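Iota-carrageenase (Alteromonas sp., PDB 1H80) hydrolyses the beta-1,4 linkages of iota-carrageenan, a sulfated galactan of red algal cell walls, with inversion of anomeric configuration. Local coordinates at residues 100-105 and 135-140. Residues are numbered along the deposited sequence; the frame is centred on the assembly and turned at random.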
ATOM      1  N   PHE A 100     -14.775   3.803  -3.342  1.00 14.41           N
ATOM      2  CA  PHE A 100     -15.307   2.582  -3.929  1.00 14.14           C
ATOM      3  C   PHE A 100     -15.029   1.333  -3.107  1.00 13.99           C
ATOM      4  O   PHE A 100     -13.916   1.130  -2.627  1.00 14.89           O
ATOM      5  CB  PHE A 100     -14.690   2.376  -5.314  1.00 13.25           C
ATOM      6  CG  PHE A 100     -14.634   3.624  -6.143  1.00 13.26           C
ATOM      7  CD1 PHE A 100     -15.800   4.254  -6.551  1.00 14.07           C
ATOM      8  CD2 PHE A 100     -13.408   4.175  -6.509  1.00 13.84           C
ATOM      9  CE1 PHE A 100     -15.753   5.420  -7.313  1.00 14.77           C
ATOM     10  CE2 PHE A 100     -13.348   5.339  -7.271  1.00 14.76           C
ATOM     11  CZ  PHE A 100     -14.524   5.963  -7.672  1.00 15.05           C
ATOM     12  N   GLU A 101     -16.045   0.493  -2.960  1.00 14.05           N
ATOM     13  CA  GLU A 101     -15.884  -0.759  -2.238  1.00 14.69           C
ATOM     14  C   GLU A 101     -16.185  -1.864  -3.239  1.00 14.12           C
ATOM     15  O   GLU A 101     -17.167  -1.790  -3.976  1.00 13.62           O
ATOM     16  CB  GLU A 101     -16.832  -0.817  -1.042  1.00 17.23           C
ATOM     17  CG  GLU A 101     -16.556   0.290  -0.033  1.00 20.27           C
ATOM     18  CD  GLU A 101     -17.286   0.099   1.281  1.00 22.70           C
ATOM     19  OE1 GLU A 101     -18.522  -0.073   1.260  0.50 22.56           O
ATOM     20  OE2 GLU A 101     -16.618   0.127   2.336  0.50 23.61           O
ATOM     21  N   VAL A 102     -15.326  -2.875  -3.280  1.00 12.45           N
ATOM     22  CA  VAL A 102     -15.497  -3.968  -4.226  1.00 13.45           C
ATOM     23  C   VAL A 102     -15.453  -5.315  -3.526  1.00 13.14           C
ATOM     24  O   VAL A 102     -14.379  -5.824  -3.206  1.00 12.70           O
ATOM     25  CB  VAL A 102     -14.391  -3.937  -5.302  1.00 13.44           C
ATOM     26  CG1 VAL A 102     -14.756  -4.855  -6.459  1.00 14.52           C
ATOM     27  CG2 VAL A 102     -14.175  -2.509  -5.781  1.00 14.14           C
ATOM     28  N   GLY A 103     -16.628  -5.884  -3.280  1.00 13.13           N
ATOM     29  CA  GLY A 103     -16.696  -7.178  -2.633  1.00 13.67           C
ATOM     30  C   GLY A 103     -16.654  -7.101  -1.123  1.00 14.59           C
ATOM     31  O   GLY A 103     -16.444  -8.110  -0.457  1.00 14.83           O
ATOM     32  N   VAL A 104     -16.856  -5.908  -0.578  1.00 15.52           N
ATOM     33  CA  VAL A 104     -16.831  -5.746   0.868  1.00 18.37           C
ATOM     34  C   VAL A 104     -18.124  -6.262   1.481  1.00 20.06           C
ATOM     35  O   VAL A 104     -18.097  -7.019   2.455  1.00 21.40           O
ATOM     36  CB  VAL A 104     -16.637  -4.270   1.262  1.00 18.24           C
ATOM     37  CG1 VAL A 104     -16.737  -4.120   2.777  1.00 19.91           C
ATOM     38  CG2 VAL A 104     -15.282  -3.780   0.772  1.00 18.96           C
ATOM     39  N   ASN A 105     -19.250  -5.861   0.896  1.00 21.12           N
ATOM     40  CA  ASN A 105     -20.564  -6.265   1.390  1.00 22.76           C
ATOM     41  C   ASN A 105     -21.310  -7.196   0.446  1.00 23.06           C
ATOM     42  O   ASN A 105     -22.498  -7.460   0.633  1.00 23.91           O
ATOM     43  CB  ASN A 105     -21.418  -5.029   1.657  1.00 24.53           C
ATOM     44  CG  ASN A 105     -20.780  -4.098   2.660  1.00 26.42           C
ATOM     45  OD1 ASN A 105     -20.543  -4.474   3.809  1.00 28.56           O
ATOM     46  ND2 ASN A 105     -20.490  -2.875   2.232  1.00 27.32           N
ATOM     47  N   PHE A 135     -10.043   2.636  -2.958  1.00 13.37           N
ATOM     48  CA  PHE A 135     -10.679   1.332  -3.136  1.00 13.42           C
ATOM     49  C   PHE A 135     -10.454   0.436  -1.932  1.00 14.20           C
ATOM     50  O   PHE A 135      -9.360   0.396  -1.376  1.00 15.32           O
ATOM     51  CB  PHE A 135     -10.098   0.559  -4.330  1.00 13.99           C
ATOM     52  CG  PHE A 135     -10.577   1.019  -5.669  1.00 12.82           C
ATOM     53  CD1 PHE A 135      -9.895   2.009  -6.364  1.00 13.14           C
ATOM     54  CD2 PHE A 135     -11.704   0.443  -6.250  1.00 13.45           C
ATOM     55  CE1 PHE A 135     -10.325   2.418  -7.625  1.00 13.66           C
ATOM     56  CE2 PHE A 135     -12.144   0.845  -7.508  1.00 13.08           C
ATOM     57  CZ  PHE A 135     -11.452   1.834  -8.195  1.00 13.41           C
ATOM     58  N   LYS A 136     -11.499  -0.274  -1.528  1.00 14.06           N
ATOM     59  CA  LYS A 136     -11.366  -1.262  -0.472  1.00 14.78           C
ATOM     60  C   LYS A 136     -11.866  -2.517  -1.171  1.00 14.37           C
ATOM     61  O   LYS A 136     -13.019  -2.580  -1.603  1.00 14.18           O
ATOM     62  CB  LYS A 136     -12.239  -0.963   0.744  1.00 15.74           C
ATOM     63  CG  LYS A 136     -12.064  -2.030   1.819  1.00 18.83           C
ATOM     64  CD  LYS A 136     -12.777  -1.693   3.113  1.00 21.87           C
ATOM     65  CE  LYS A 136     -12.545  -2.791   4.141  1.00 24.44           C
ATOM     66  NZ  LYS A 136     -13.188  -2.492   5.451  1.00 27.04           N
ATOM     67  N   LEU A 137     -10.985  -3.500  -1.311  1.00 13.20           N
ATOM     68  CA  LEU A 137     -11.332  -4.741  -1.986  1.00 13.94           C
ATOM     69  C   LEU A 137     -11.606  -5.846  -0.985  1.00 14.59           C
ATOM     70  O   LEU A 137     -10.952  -5.933   0.056  1.00 16.58           O
ATOM     71  CB  LEU A 137     -10.192  -5.171  -2.910  1.00 14.82           C
ATOM     72  CG  LEU A 137      -9.637  -4.091  -3.843  1.00 14.55           C
ATOM     73  CD1 LEU A 137      -8.517  -4.684  -4.676  1.00 16.99           C
ATOM     74  CD2 LEU A 137     -10.745  -3.543  -4.736  1.00 17.37           C
ATOM     75  N   GLY A 138     -12.585  -6.683  -1.312  1.00 13.38           N
ATOM     76  CA  GLY A 138     -12.939  -7.802  -0.461  1.00 13.38           C
ATOM     77  C   GLY A 138     -13.101  -9.054  -1.303  1.00 12.83           C
ATOM     78  O   GLY A 138     -12.145  -9.529  -1.925  1.00 13.46           O
ATOM     79  N   ASP A 139     -14.318  -9.585  -1.331  1.00 13.18           N
ATOM     80  CA  ASP A 139     -14.613 -10.790  -2.092  1.00 12.78           C
ATOM     81  C   ASP A 139     -14.831 -10.462  -3.565  1.00 12.66           C
ATOM     82  O   ASP A 139     -15.967 -10.400  -4.045  1.00 13.25           O
ATOM     83  CB  ASP A 139     -15.862 -11.473  -1.532  1.00 14.43           C
ATOM     84  CG  ASP A 139     -16.039 -12.884  -2.058  1.00 16.37           C
ATOM     85  OD1 ASP A 139     -15.381 -13.249  -3.058  1.00 15.99           O
ATOM     86  OD2 ASP A 139     -16.850 -13.631  -1.473  1.00 18.86           O
ATOM     87  N   VAL A 140     -13.728 -10.249  -4.272  1.00 11.44           N
ATOM     88  CA  VAL A 140     -13.773  -9.936  -5.691  1.00 11.60           C
ATOM     89  C   VAL A 140     -12.728 -10.767  -6.421  1.00 10.39           C
ATOM     90  O   VAL A 140     -11.613 -10.944  -5.934  1.00 10.96           O
ATOM     91  CB  VAL A 140     -13.528  -8.418  -5.935  1.00 11.36           C
ATOM     92  CG1 VAL A 140     -12.217  -7.979  -5.305  1.00 12.90           C
ATOM     93  CG2 VAL A 140     -13.523  -8.122  -7.426  1.00 12.32           C
TER
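Two successive rungs of a parallel beta-helix meet here: Phe100, Glu101 and Val102 lie in register with Phe135, Lys136 and Leu137, the short strand axes 4.8 Å apart and 14° from parallel. Phe100 O accepts a hydrogen bond from Lys136 N at 3.0 Å, Lys136 O a nearly straight one from Val102 N at 2.9 Å, and Val102 O one from Gly138 N. On the face bearing Phe100 and Val102, Phe100 CD2 sits over one face of the Phe135 ring, 3.5 Å from Phe135 CZ, the ring planes inclined at 43°. Val102 CG2 reaches the edge of the same Phe135 ring, close to its plane. Such piling of apolar side chains from coil to coil is the inward stacking of this fold, and Phe113 meets both phenyl rings. The two Val102 methyls have different partners: CG1, anti to the backbone N (chi1 -166°), touches Val140 CG2 at 3.6 Å, while CG2 lies beside the backbone N and packs on Leu137 CD2 as well. On the other face, the extended Lys136 chain passes Val104 at roughly a right angle, CG 3.8 Å from Val104 CG2. Glu101 OE2 forms a salt bridge with Arg98, and OE1 a hydrogen bond with Gln71. Both segments bend at glycines, Gly103 and Gly138. Asp139 centres an inverse gamma turn; its N donates to Gly103 O at 2.7 Å from above the carbonyl plane, and its carboxylate forms salt bridges with Arg109 and Arg167.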